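Local coordinates for protein endopolygalacturonase (Chondrostereum purpureum, PDB 1K5C) that probably hydrolyses internal alpha-1,4 bonds between galacturonic acid units of polygalacturonan, the acidic chain of plant-cell-wall pectin, as a glycoside hydrolase of family 28, at residues 88-93 and 118-123; 82-87 and 95-100; 49-54 and 58-63; 172-177 and 226-231. All coordinates share one frame; numbering follows the deposited sequence.

Contact 1: residues 88-93 and 118-123; sequences KGTNNG and PAQAIS. With NAG (2-acetamido-2-deoxy-beta-D-glucopyranose), chain B.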
loop_
_atom_site.group_PDB
_atom_site.type_symbol
_atom_site.label_atom_id
_atom_site.label_comp_id
_atom_site.label_asym_id
_atom_site.label_seq_id
_atom_site.Cartn_x
_atom_site.Cartn_y
_atom_site.Cartn_z
ATOM N N LYS A 88 11.620 12.783 -8.362
ATOM C CA LYS A 88 10.362 13.525 -8.396
ATOM C C LYS A 88 9.139 12.612 -8.526
ATOM O O LYS A 88 8.012 13.091 -8.354
ATOM C CB LYS A 88 10.382 14.550 -9.535
ATOM C CG LYS A 88 11.489 15.604 -9.318
ATOM C CD LYS A 88 11.534 16.575 -10.499
ATOM C CE LYS A 88 12.595 17.646 -10.212
ATOM N NZ LYS A 88 12.905 18.481 -11.443
ATOM N N GLY A 89 9.346 11.341 -8.842
ATOM C CA GLY A 89 8.150 10.434 -8.859
ATOM C C GLY A 89 7.086 10.957 -9.784
ATOM O O GLY A 89 7.338 11.428 -10.911
ATOM N N THR A 90 5.840 10.805 -9.323
ATOM C CA THR A 90 4.683 11.198 -10.116
ATOM C C THR A 90 4.305 12.635 -9.822
ATOM O O THR A 90 3.288 13.129 -10.311
ATOM C CB THR A 90 3.518 10.217 -9.853
ATOM O OG1 THR A 90 3.303 10.004 -8.443
ATOM C CG2 THR A 90 3.859 8.854 -10.391
ATOM N N ASN A 91 5.154 13.366 -9.064
ATOM C CA ASN A 91 4.862 14.770 -8.802
ATOM C C ASN A 91 5.283 15.617 -9.995
ATOM O O ASN A 91 4.664 16.679 -10.276
ATOM C CB ASN A 91 5.669 15.274 -7.613
ATOM C CG ASN A 91 5.314 14.595 -6.306
ATOM O OD1 ASN A 91 4.134 14.240 -6.139
ATOM N ND2 ASN A 91 6.294 14.518 -5.435
ATOM N N ASN A 92 6.377 15.280 -10.669
ATOM C CA ASN A 92 6.993 16.129 -11.673
ATOM C C ASN A 92 8.084 15.323 -12.355
ATOM O O ASN A 92 8.232 14.128 -12.121
ATOM C CB ASN A 92 7.528 17.420 -10.983
ATOM C CG ASN A 92 7.417 18.636 -11.852
ATOM O OD1 ASN A 92 7.808 18.557 -13.041
ATOM N ND2 ASN A 92 6.894 19.736 -11.301
ATOM N N GLY A 93 8.866 15.951 -13.183
ATOM C CA GLY A 93 10.035 15.300 -13.779
ATOM C C GLY A 93 9.651 14.357 -14.896
ATOM O O GLY A 93 8.699 14.583 -15.675
ATOM N N PRO A 118 8.602 1.696 -11.727
ATOM C CA PRO A 118 8.905 3.112 -12.020
ATOM C C PRO A 118 8.416 4.036 -10.922
ATOM O O PRO A 118 9.133 5.007 -10.598
ATOM C CB PRO A 118 8.225 3.361 -13.375
ATOM C CG PRO A 118 8.293 1.974 -14.053
ATOM C CD PRO A 118 7.980 1.008 -12.883
ATOM N N ALA A 119 7.233 3.785 -10.399
ATOM C CA ALA A 119 6.664 4.572 -9.271
ATOM C C ALA A 119 5.763 3.588 -8.517
ATOM O O ALA A 119 6.252 2.560 -8.031
ATOM C CB ALA A 119 6.026 5.864 -9.756
ATOM N N GLN A 120 4.465 3.863 -8.415
ATOM C CA GLN A 120 3.627 3.027 -7.565
ATOM C C GLN A 120 3.607 1.597 -8.129
ATOM O O GLN A 120 3.460 1.374 -9.335
ATOM C CB GLN A 120 2.174 3.566 -7.513
ATOM C CG GLN A 120 2.058 4.929 -6.809
ATOM C CD GLN A 120 2.292 6.129 -7.732
ATOM O OE1 GLN A 120 2.847 6.023 -8.823
ATOM N NE2 GLN A 120 1.948 7.336 -7.258
ATOM N N ALA A 121 3.768 0.606 -7.215
ATOM C CA ALA A 121 4.011 -0.770 -7.669
ATOM C C ALA A 121 2.740 -1.532 -7.990
ATOM O O ALA A 121 2.521 -1.883 -9.158
ATOM C CB ALA A 121 4.878 -1.491 -6.631
ATOM N N ILE A 122 1.925 -1.843 -6.984
ATOM C CA ILE A 122 0.745 -2.718 -7.200
ATOM C C ILE A 122 -0.533 -1.971 -6.786
ATOM O O ILE A 122 -0.700 -1.583 -5.641
ATOM C CB ILE A 122 0.870 -4.028 -6.402
ATOM C CG1 ILE A 122 2.161 -4.749 -6.751
ATOM C CG2 ILE A 122 -0.365 -4.899 -6.620
ATOM C CD1 ILE A 122 2.428 -6.006 -5.921
ATOM N N SER A 123 -1.410 -1.780 -7.781
ATOM C CA SER A 123 -2.734 -1.213 -7.547
ATOM C C SER A 123 -3.754 -2.340 -7.449
ATOM O O SER A 123 -3.784 -3.230 -8.312
ATOM C CB SER A 123 -3.066 -0.271 -8.720
ATOM O OG SER A 123 -4.403 0.165 -8.622
HETATM C C1 NAG B . 6.987 20.994 -12.078
HETATM C C2 NAG B . 5.992 21.932 -11.302
HETATM C C3 NAG B . 5.931 23.251 -12.086
HETATM C C4 NAG B . 7.338 23.872 -11.949
HETATM C C5 NAG B . 8.399 22.906 -12.591
HETATM C C6 NAG B . 9.801 23.340 -12.309
HETATM C C7 NAG B . 4.296 20.382 -10.236
HETATM C C8 NAG B . 2.960 19.838 -10.497
HETATM N N2 NAG B . 4.735 21.230 -11.195
HETATM O O3 NAG B . 4.929 24.186 -11.691
HETATM O O4 NAG B . 7.299 25.074 -12.719
HETATM O O5 NAG B . 8.267 21.591 -11.976
HETATM O O6 NAG B . 10.782 22.598 -13.007
HETATM O O7 NAG B . 4.852 20.087 -9.264
#

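Contact 2: residues 82-87 and 95-100; sequences ALYWDG and HKPHPF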
loop_
_atom_site.group_PDB
_atom_site.type_symbol
_atom_site.label_atom_id
_atom_site.label_comp_id
_atom_site.label_asym_id
_atom_site.label_seq_id
_atom_site.Cartn_x
_atom_site.Cartn_y
_atom_site.Cartn_z
ATOM N N ALA A 82 14.955 2.178 -12.397
ATOM C CA ALA A 82 16.083 3.108 -12.386
ATOM C C ALA A 82 16.246 3.850 -13.714
ATOM O O ALA A 82 16.906 4.914 -13.733
ATOM C CB ALA A 82 17.389 2.390 -12.042
ATOM N N LEU A 83 15.620 3.368 -14.787
ATOM C CA LEU A 83 15.647 4.121 -16.041
ATOM C C LEU A 83 14.738 5.336 -16.035
ATOM O O LEU A 83 14.798 6.179 -16.961
ATOM C CB LEU A 83 15.261 3.200 -17.210
ATOM C CG LEU A 83 16.132 1.975 -17.394
ATOM C CD1 LEU A 83 15.589 1.144 -18.617
ATOM C CD2 LEU A 83 17.604 2.315 -17.573
ATOM N N TYR A 84 13.883 5.427 -15.020
ATOM C CA TYR A 84 12.935 6.549 -14.907
ATOM C C TYR A 84 13.235 7.437 -13.702
ATOM O O TYR A 84 12.977 8.625 -13.735
ATOM C CB TYR A 84 11.548 6.014 -14.747
ATOM C CG TYR A 84 11.033 5.014 -15.790
ATOM C CD1 TYR A 84 10.261 5.433 -16.860
ATOM C CD2 TYR A 84 11.334 3.669 -15.639
ATOM C CE1 TYR A 84 9.814 4.496 -17.811
ATOM C CE2 TYR A 84 10.846 2.712 -16.554
ATOM C CZ TYR A 84 10.069 3.155 -17.625
ATOM O OH TYR A 84 9.530 2.246 -18.512
ATOM N N TRP A 85 13.670 6.826 -12.569
ATOM C CA TRP A 85 13.713 7.572 -11.298
ATOM C C TRP A 85 14.548 8.823 -11.413
ATOM O O TRP A 85 15.681 8.806 -11.910
ATOM C CB TRP A 85 14.322 6.663 -10.217
ATOM C CG TRP A 85 13.519 5.447 -9.894
ATOM C CD1 TRP A 85 12.156 5.282 -10.010
ATOM C CD2 TRP A 85 14.044 4.210 -9.379
ATOM N NE1 TRP A 85 11.809 4.011 -9.590
ATOM C CE2 TRP A 85 12.943 3.332 -9.228
ATOM C CE3 TRP A 85 15.331 3.752 -9.087
ATOM C CZ2 TRP A 85 13.086 2.017 -8.754
ATOM C CZ3 TRP A 85 15.481 2.434 -8.635
ATOM C CH2 TRP A 85 14.368 1.588 -8.482
ATOM N N ASP A 86 14.008 9.904 -10.842
ATOM C CA ASP A 86 14.679 11.209 -10.928
ATOM C C ASP A 86 14.461 12.021 -9.639
ATOM O O ASP A 86 14.685 13.250 -9.666
ATOM C CB ASP A 86 14.207 11.979 -12.128
ATOM C CG ASP A 86 12.764 12.413 -12.055
ATOM O OD1 ASP A 86 12.054 11.916 -11.174
ATOM O OD2 ASP A 86 12.310 13.258 -12.900
ATOM N N GLY A 87 14.010 11.402 -8.571
ATOM C CA GLY A 87 13.743 12.080 -7.321
ATOM C C GLY A 87 12.371 12.711 -7.243
ATOM O O GLY A 87 11.987 13.191 -6.166
ATOM N N HIS A 95 8.319 11.207 -17.051
ATOM C CA HIS A 95 7.112 10.369 -16.965
ATOM C C HIS A 95 7.421 9.071 -16.261
ATOM O O HIS A 95 8.434 8.427 -16.574
ATOM C CB HIS A 95 6.655 10.101 -18.409
ATOM C CG HIS A 95 5.514 9.153 -18.447
ATOM N ND1 HIS A 95 5.623 7.824 -18.802
ATOM C CD2 HIS A 95 4.208 9.370 -18.231
ATOM C CE1 HIS A 95 4.422 7.252 -18.802
ATOM N NE2 HIS A 95 3.502 8.196 -18.448
ATOM N N LYS A 96 6.572 8.658 -15.327
ATOM C CA LYS A 96 6.688 7.368 -14.660
ATOM C C LYS A 96 5.459 6.521 -15.011
ATOM O O LYS A 96 4.357 6.869 -14.552
ATOM C CB LYS A 96 6.762 7.505 -13.123
ATOM C CG LYS A 96 7.625 8.653 -12.586
ATOM C CD LYS A 96 9.093 8.495 -12.970
ATOM C CE LYS A 96 10.037 9.475 -12.211
ATOM N NZ LYS A 96 9.681 10.921 -12.343
ATOM N N PRO A 97 5.544 5.397 -15.717
ATOM C CA PRO A 97 4.375 4.546 -15.881
ATOM C C PRO A 97 3.899 4.048 -14.503
ATOM O O PRO A 97 4.685 3.442 -13.761
ATOM C CB PRO A 97 4.903 3.399 -16.753
ATOM C CG PRO A 97 6.112 3.970 -17.502
ATOM C CD PRO A 97 6.717 4.921 -16.459
ATOM N N HIS A 98 2.634 4.313 -14.191
ATOM C CA HIS A 98 2.139 3.922 -12.866
ATOM C C HIS A 98 0.633 3.725 -12.936
ATOM O O HIS A 98 -0.025 4.382 -13.781
ATOM C CB HIS A 98 2.498 4.943 -11.776
ATOM C CG HIS A 98 1.782 6.261 -11.925
ATOM N ND1 HIS A 98 0.681 6.665 -11.208
ATOM C CD2 HIS A 98 2.070 7.268 -12.819
ATOM C CE1 HIS A 98 0.337 7.892 -11.618
ATOM N NE2 HIS A 98 1.133 8.240 -12.566
ATOM N N PRO A 99 0.069 2.869 -12.097
ATOM C CA PRO A 99 0.805 1.846 -11.317
ATOM C C PRO A 99 1.517 0.914 -12.286
ATOM O O PRO A 99 1.237 0.891 -13.498
ATOM C CB PRO A 99 -0.332 1.141 -10.541
ATOM C CG PRO A 99 -1.492 1.211 -11.497
ATOM C CD PRO A 99 -1.374 2.590 -12.130
ATOM N N PHE A 100 2.417 0.078 -11.740
ATOM C CA PHE A 100 3.094 -0.909 -12.585
ATOM C C PHE A 100 2.140 -2.060 -12.890
ATOM O O PHE A 100 1.873 -2.370 -14.060
ATOM C CB PHE A 100 4.401 -1.288 -11.885
ATOM C CG PHE A 100 5.267 -2.301 -12.610
ATOM C CD1 PHE A 100 5.171 -2.534 -13.983
ATOM C CD2 PHE A 100 6.208 -3.013 -11.880
ATOM C CE1 PHE A 100 6.005 -3.481 -14.577
ATOM C CE2 PHE A 100 7.031 -3.950 -12.455
ATOM C CZ PHE A 100 6.930 -4.203 -13.830
#

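Contact 3: residues 49-54 and 58-63; sequences ITFAKT and GPLFTI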
loop_
_atom_site.group_PDB
_atom_site.type_symbol
_atom_site.label_atom_id
_atom_site.label_comp_id
_atom_site.label_asym_id
_atom_site.label_seq_id
_atom_site.Cartn_x
_atom_site.Cartn_y
_atom_site.Cartn_z
ATOM N N ILE A 49 9.287 -11.595 -16.093
ATOM C CA ILE A 49 8.789 -10.698 -17.160
ATOM C C ILE A 49 9.419 -9.340 -16.961
ATOM O O ILE A 49 9.265 -8.716 -15.913
ATOM C CB ILE A 49 7.255 -10.662 -17.166
ATOM C CG1 ILE A 49 6.710 -12.102 -17.440
ATOM C CG2 ILE A 49 6.762 -9.700 -18.245
ATOM C CD1 ILE A 49 5.249 -12.245 -17.298
ATOM N N THR A 50 10.169 -8.916 -17.964
ATOM C CA THR A 50 10.906 -7.636 -17.932
ATOM C C THR A 50 10.216 -6.635 -18.829
ATOM O O THR A 50 9.834 -6.977 -19.964
ATOM C CB THR A 50 12.368 -7.874 -18.361
ATOM O OG1 THR A 50 12.985 -8.790 -17.437
ATOM C CG2 THR A 50 13.193 -6.578 -18.355
ATOM N N PHE A 51 10.065 -5.394 -18.365
ATOM C CA PHE A 51 9.338 -4.370 -19.133
ATOM C C PHE A 51 10.357 -3.362 -19.654
ATOM O O PHE A 51 10.994 -2.602 -18.893
ATOM C CB PHE A 51 8.321 -3.683 -18.228
ATOM C CG PHE A 51 7.187 -4.614 -17.863
ATOM C CD1 PHE A 51 7.357 -5.674 -16.944
ATOM C CD2 PHE A 51 5.910 -4.432 -18.435
ATOM C CE1 PHE A 51 6.323 -6.524 -16.642
ATOM C CE2 PHE A 51 4.860 -5.285 -18.089
ATOM C CZ PHE A 51 5.075 -6.338 -17.191
ATOM N N ALA A 52 10.559 -3.367 -20.984
ATOM C CA ALA A 52 11.475 -2.401 -21.597
ATOM C C ALA A 52 11.013 -0.994 -21.295
ATOM O O ALA A 52 9.805 -0.715 -21.127
ATOM C CB ALA A 52 11.524 -2.656 -23.121
ATOM N N LYS A 53 11.956 -0.040 -21.288
ATOM C CA LYS A 53 11.592 1.358 -21.013
ATOM C C LYS A 53 10.512 1.805 -22.015
ATOM O O LYS A 53 10.636 1.613 -23.236
ATOM C CB LYS A 53 12.802 2.285 -21.086
ATOM C CG LYS A 53 12.473 3.668 -20.518
ATOM C CD LYS A 53 13.661 4.574 -20.414
ATOM C CE LYS A 53 13.261 5.952 -19.864
ATOM N NZ LYS A 53 14.441 6.842 -19.717
ATOM N N THR A 54 9.458 2.426 -21.482
ATOM C CA THR A 54 8.262 2.717 -22.255
ATOM C C THR A 54 7.786 4.133 -21.984
ATOM O O THR A 54 8.054 4.712 -20.921
ATOM C CB THR A 54 7.174 1.683 -21.907
ATOM O OG1 THR A 54 6.094 1.834 -22.849
ATOM C CG2 THR A 54 6.657 1.805 -20.480
ATOM N N GLY A 58 0.832 3.693 -17.162
ATOM C CA GLY A 58 0.456 2.431 -16.544
ATOM C C GLY A 58 -1.059 2.316 -16.464
ATOM O O GLY A 58 -1.815 3.262 -16.734
ATOM N N PRO A 59 -1.550 1.129 -16.059
ATOM C CA PRO A 59 -0.738 -0.017 -15.678
ATOM C C PRO A 59 -0.112 -0.706 -16.883
ATOM O O PRO A 59 -0.663 -0.768 -17.978
ATOM C CB PRO A 59 -1.781 -0.994 -15.060
ATOM C CG PRO A 59 -3.085 -0.561 -15.637
ATOM C CD PRO A 59 -2.999 0.915 -15.891
ATOM N N LEU A 60 1.123 -1.258 -16.649
ATOM C CA LEU A 60 1.794 -1.995 -17.715
ATOM C C LEU A 60 1.402 -3.483 -17.705
ATOM O O LEU A 60 1.557 -4.146 -18.748
ATOM C CB LEU A 60 3.316 -1.863 -17.593
ATOM C CG LEU A 60 3.854 -0.430 -17.651
ATOM C CD1 LEU A 60 5.390 -0.462 -17.589
ATOM C CD2 LEU A 60 3.352 0.312 -18.908
ATOM N N PHE A 61 0.865 -3.956 -16.577
ATOM C CA PHE A 61 0.357 -5.321 -16.433
ATOM C C PHE A 61 -0.987 -5.217 -15.750
ATOM O O PHE A 61 -1.049 -4.588 -14.689
ATOM C CB PHE A 61 1.320 -6.158 -15.573
ATOM C CG PHE A 61 0.780 -7.553 -15.240
ATOM C CD1 PHE A 61 0.864 -8.559 -16.154
ATOM C CD2 PHE A 61 0.171 -7.807 -14.003
ATOM C CE1 PHE A 61 0.380 -9.836 -15.838
ATOM C CE2 PHE A 61 -0.266 -9.079 -13.700
ATOM C CZ PHE A 61 -0.174 -10.098 -14.633
ATOM N N THR A 62 -2.013 -5.826 -16.320
ATOM C CA THR A 62 -3.336 -5.888 -15.696
ATOM C C THR A 62 -3.820 -7.340 -15.718
ATOM O O THR A 62 -3.817 -7.952 -16.795
ATOM C CB THR A 62 -4.356 -5.032 -16.443
ATOM O OG1 THR A 62 -3.908 -3.664 -16.486
ATOM C CG2 THR A 62 -5.711 -5.016 -15.733
ATOM N N ILE A 63 -4.281 -7.823 -14.577
ATOM C CA ILE A 63 -4.951 -9.124 -14.532
ATOM C C ILE A 63 -6.278 -8.900 -13.830
ATOM O O ILE A 63 -6.378 -8.216 -12.804
ATOM C CB ILE A 63 -4.062 -10.197 -13.869
ATOM C CG1 ILE A 63 -4.763 -11.581 -13.942
ATOM C CG2 ILE A 63 -3.628 -9.848 -12.451
ATOM C CD1 ILE A 63 -3.828 -12.723 -13.678
#

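Contact 4: residues 172-177 and 226-231; sequences QDDCIA and RIKAQR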
loop_
_atom_site.group_PDB
_atom_site.type_symbol
_atom_site.label_atom_id
_atom_site.label_comp_id
_atom_site.label_asym_id
_atom_site.label_seq_id
_atom_site.Cartn_x
_atom_site.Cartn_y
_atom_site.Cartn_z
ATOM N N GLN A 172 10.256 3.676 -1.069
ATOM C CA GLN A 172 10.500 5.074 -0.722
ATOM C C GLN A 172 9.192 5.815 -0.438
ATOM O O GLN A 172 9.195 7.051 -0.361
ATOM C CB GLN A 172 11.297 5.844 -1.792
ATOM C CG GLN A 172 12.656 5.252 -2.070
ATOM C CD GLN A 172 12.638 3.973 -2.869
ATOM O OE1 GLN A 172 13.438 3.004 -2.520
ATOM N NE2 GLN A 172 11.886 3.881 -3.906
ATOM N N ASP A 173 8.082 5.110 -0.303
ATOM C CA ASP A 173 6.796 5.760 -0.002
ATOM C C ASP A 173 5.961 4.772 0.805
ATOM O O ASP A 173 6.505 3.844 1.416
ATOM C CB ASP A 173 6.120 6.294 -1.305
ATOM C CG ASP A 173 5.231 7.502 -1.047
ATOM O OD1 ASP A 173 4.218 7.357 -0.335
ATOM O OD2 ASP A 173 5.550 8.586 -1.557
ATOM N N ASP A 174 4.655 4.980 0.847
ATOM C CA ASP A 174 3.816 4.124 1.697
ATOM C C ASP A 174 4.072 2.656 1.377
ATOM O O ASP A 174 4.085 2.240 0.226
ATOM C CB ASP A 174 2.341 4.481 1.479
ATOM C CG ASP A 174 1.991 5.853 2.026
ATOM O OD1 ASP A 174 2.584 6.210 3.053
ATOM O OD2 ASP A 174 1.074 6.482 1.474
ATOM N N CYS A 175 4.188 1.850 2.431
ATOM C CA CYS A 175 4.245 0.394 2.263
ATOM C C CYS A 175 2.925 -0.119 1.646
ATOM O O CYS A 175 2.894 -0.867 0.677
ATOM C CB CYS A 175 4.565 -0.194 3.642
ATOM S SG CYS A 175 4.781 -1.967 3.624
ATOM N N ILE A 176 1.855 0.365 2.263
ATOM C CA ILE A 176 0.480 0.244 1.758
ATOM C C ILE A 176 -0.165 1.611 1.951
ATOM O O ILE A 176 0.107 2.278 2.959
ATOM C CB ILE A 176 -0.348 -0.869 2.471
ATOM C CG1 ILE A 176 -1.771 -0.939 1.914
ATOM C CG2 ILE A 176 -0.308 -0.736 4.002
ATOM C CD1 ILE A 176 -2.529 -2.200 2.338
ATOM N N ALA A 177 -1.018 1.970 0.982
ATOM C CA ALA A 177 -1.929 3.108 1.152
ATOM C C ALA A 177 -3.338 2.571 0.855
ATOM O O ALA A 177 -3.626 2.133 -0.259
ATOM C CB ALA A 177 -1.599 4.265 0.235
ATOM N N ARG A 226 0.108 5.995 9.592
ATOM C CA ARG A 226 -0.519 7.247 9.271
ATOM C C ARG A 226 -1.956 7.070 8.840
ATOM O O ARG A 226 -2.288 6.116 8.136
ATOM C CB ARG A 226 0.115 7.964 8.066
ATOM C CG ARG A 226 1.355 8.749 8.481
ATOM C CD ARG A 226 1.757 9.337 7.084
ATOM N NE ARG A 226 1.409 10.696 6.673
ATOM C CZ ARG A 226 2.006 11.370 5.686
ATOM N NH1 ARG A 226 2.943 10.776 4.986
ATOM N NH2 ARG A 226 1.651 12.607 5.370
ATOM N N ILE A 227 -2.782 8.038 9.229
ATOM C CA ILE A 227 -4.112 8.198 8.607
ATOM C C ILE A 227 -4.114 9.653 8.117
ATOM O O ILE A 227 -3.954 10.560 8.939
ATOM C CB ILE A 227 -5.283 7.903 9.565
ATOM C CG1 ILE A 227 -5.111 6.530 10.211
ATOM C CG2 ILE A 227 -6.630 8.043 8.830
ATOM C CD1 ILE A 227 -6.242 6.191 11.200
ATOM N N LYS A 228 -4.228 9.823 6.823
ATOM C CA LYS A 228 -4.133 11.145 6.176
ATOM C C LYS A 228 -5.402 11.400 5.380
ATOM O O LYS A 228 -5.788 10.608 4.542
ATOM C CB LYS A 228 -2.870 11.326 5.299
ATOM C CG LYS A 228 -2.302 10.087 4.680
ATOM C CD LYS A 228 -1.116 10.333 3.788
ATOM C CE LYS A 228 -0.603 8.921 3.407
ATOM N NZ LYS A 228 0.057 8.943 2.140
ATOM N N ALA A 229 -6.009 12.568 5.602
ATOM C CA ALA A 229 -7.105 13.037 4.759
ATOM C C ALA A 229 -6.757 14.424 4.241
ATOM O O ALA A 229 -6.261 15.287 4.985
ATOM C CB ALA A 229 -8.430 13.115 5.488
ATOM N N GLN A 230 -7.034 14.617 2.962
ATOM C CA GLN A 230 -6.856 15.955 2.382
ATOM C C GLN A 230 -7.678 16.970 3.181
ATOM O O GLN A 230 -8.860 16.743 3.421
ATOM C CB GLN A 230 -7.369 15.938 0.912
ATOM C CG GLN A 230 -6.487 15.044 0.064
ATOM C CD GLN A 230 -7.034 14.772 -1.308
ATOM O OE1 GLN A 230 -7.602 15.643 -1.911
ATOM N N ARG A 231 -7.038 18.092 3.469
ATOM C CA ARG A 231 -7.733 19.174 4.183
ATOM C C ARG A 231 -9.066 19.502 3.479
ATOM O O ARG A 231 -10.048 19.825 4.127
ATOM C CB ARG A 231 -6.821 20.413 4.221
ATOM C CG ARG A 231 -7.483 21.584 4.936
ATOM C CD ARG A 231 -6.582 22.808 4.957
ATOM N NE ARG A 231 -5.431 22.677 5.835
ATOM C CZ ARG A 231 -4.155 22.653 5.443
ATOM N NH1 ARG A 231 -3.781 22.625 4.181
ATOM N NH2 ARG A 231 -3.197 22.666 6.378
#

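Contact 1: residues 88-93 and 118-123
T90 meets A119 and Q120 with both branches of its side chain, and on the 88-93 side the tight packing rests on this one residue. Its methyl CG2 packs 3.7 Å from A119 CB and also lies 3.4 Å from Q120 OE1. The hydroxyl takes the other end of the same amide: Q120 NE2 donates to T90 OG1 at 3.2 Å, fairly straight at 157°, with the oxygen tilted 19° out of the amide plane. A bend in the middle of the glutamine chain (chi2 87°) swings this amide round to face the threonine. Residues 118-123 lead into strand 122-127 of the right-handed parallel beta-helix, while 88-93 belong to a long loop before strand 101-104, and the contact probably helps hold that loop beside the substrate groove. The T90 backbone N is also held by N151 OD1, and N151, like the adjacent N91, binds galacturonate. Beyond T90 the loop leaves 118-123 and turns toward solvent, with N91 exposed. N92 ND2 carries a covalently attached NAG, bonded at C1 (1.5 Å). N92 OD1 faces back to its own chain and accepts G93 N at 2.8 Å, in the carbonyl plane on a lone pair.

Contact 2: residues 82-87 and 95-100
The salt bridge between K96 and D86 leads here, with K96 NZ 2.8 Å from D86 OD1. The ammonium meets that oxygen from above the carboxylate, 46° out of its plane. The carbonyls of T94 and G89 accept from the same NZ, which makes three oxygens round one buried ammonium. D86 is gripped in turn, since its OD1 also takes the backbone N of K88 and its OD2 that of T94. To get there the lysine chain folds twice, at chi2 (-63°) and chi4 (-55°), curling back over the 82-87 backbone instead of stretching out. With K96 cut back to an alanine, the D86 carboxylate would probably lose its counter-charge, and the T94 and G89 carbonyls their shared donor, leaving the 88-94 turn less firmly held.

Further out, the bent chain is itself packing material: K96 CE lies 3.4 Å from Y84 O, and K96 CD 3.9 Å from Y84 CB. The Y84 ring then meets P97, with CE1 3.4 Å from P97 CD, an oblique approach that also brings in P97 CG. At the ring edge, H95 O lies near the plane, 3.5 Å from Y84 CD1. The phenol OH is hydrogen-bonded to T54 N, in the loop after strand 49-51. All of this is the base of a long loop between strands 76-78 and 101-104 of the parallel beta-helix, one of those that project beside the substrate groove in family 28 polygalacturonases, here carrying the galacturonate-binding N91.

Contact 3: residues 49-54 and 58-63
F51 and L60 bury nearly equal surface, about 70 Å² each, and their side chains run antiparallel, flank to flank. One side of the phenyl rim does the work: F51 CD2 lies 3.7 Å from L60 CB, while F51 CE2 comes 3.6 Å from L60 O, which sits at the ring edge near its plane. At the end of the ring, F51 CZ reaches F61 CB at 4.1 Å, an oblique meeting that extends the apolar patch one residue further along. These are inward-pointing residues of a parallel beta-helix, where F51 ends strand 49-51 of one face and L60 leads into strand 61-65 of another, with a short corner between. The interior is filled out by F100, whose ring meets F51 edge-to-face, and by L33, L35 and L101 against F61. A glycine in place of F51 would probably open a gap between strand 49-51 and the approach to strand 61-65 and leave L60 CB and the F100 ring without their partner. T54 supplies the third patch, its CG2 meeting L60 CD1 tip to tip at 3.9 Å. That methyl lies between the backbone N and the carbonyl carbon (chi1 -170° for OG1), which turns the hydroxyl away from the leucine to accept from G30 N.

Contact 4: residues 172-177 and 226-231
D174 and K228 face each other from two coils of the right-handed parallel beta-helix that are not adjacent: in the sheet, strand 197-202 runs between strands 176-179 and 223-230. Residues 226-230 are fully in the strand, whereas the chain kinks at C175 before running straight through I176 and A177. Backbone bonds from C175 to G196 and from I176 to S198 tie the earlier segment to the intervening coil. Here lie the Asp-Asp pair and the Arg-Ile-Lys motif of family 28. D173, R226 and K228 bind galacturonate, and H195, predicted to be in the active site, lies against both aspartates.

The two side chains come from opposite directions and close a salt bridge, K228 NZ to D174 OD2 at 2.7 Å. The ammonium uses the syn lone pair of that oxygen, the side facing OD1, while D174 OD1 has a weak bond to S198 OG. The K228 chain, extended beyond CG (chi2 177°), reaches past the intervening coil to D174. D173 OD1 stays 5.1 Å from K228 NZ. It bonds instead to the backbone of the next residue, its anti lone pair accepting D174 N at 2.7 Å and 152°.

From the N terminus, contact 3 comes first and closes a very short loop, residues 55-57, between one face of the beta-helix and the next. Contact 2 follows, closing the 88-94 excursion of the long loop. Contact 1 crosses it in sequence: its first segment is most of that excursion, and its second lies past strand 108-115. The two also touch through the backbone, Q120 O to F100 N. Contact 2 leans on contact 3 as well, where K53 NZ reaches L83 O, F100 O bonds to L60 N, and the F100 ring packs against F51. Contact 4 opens later and touches none of the others, but contacts 1, 3 and 4 all reach the same parallel sheet.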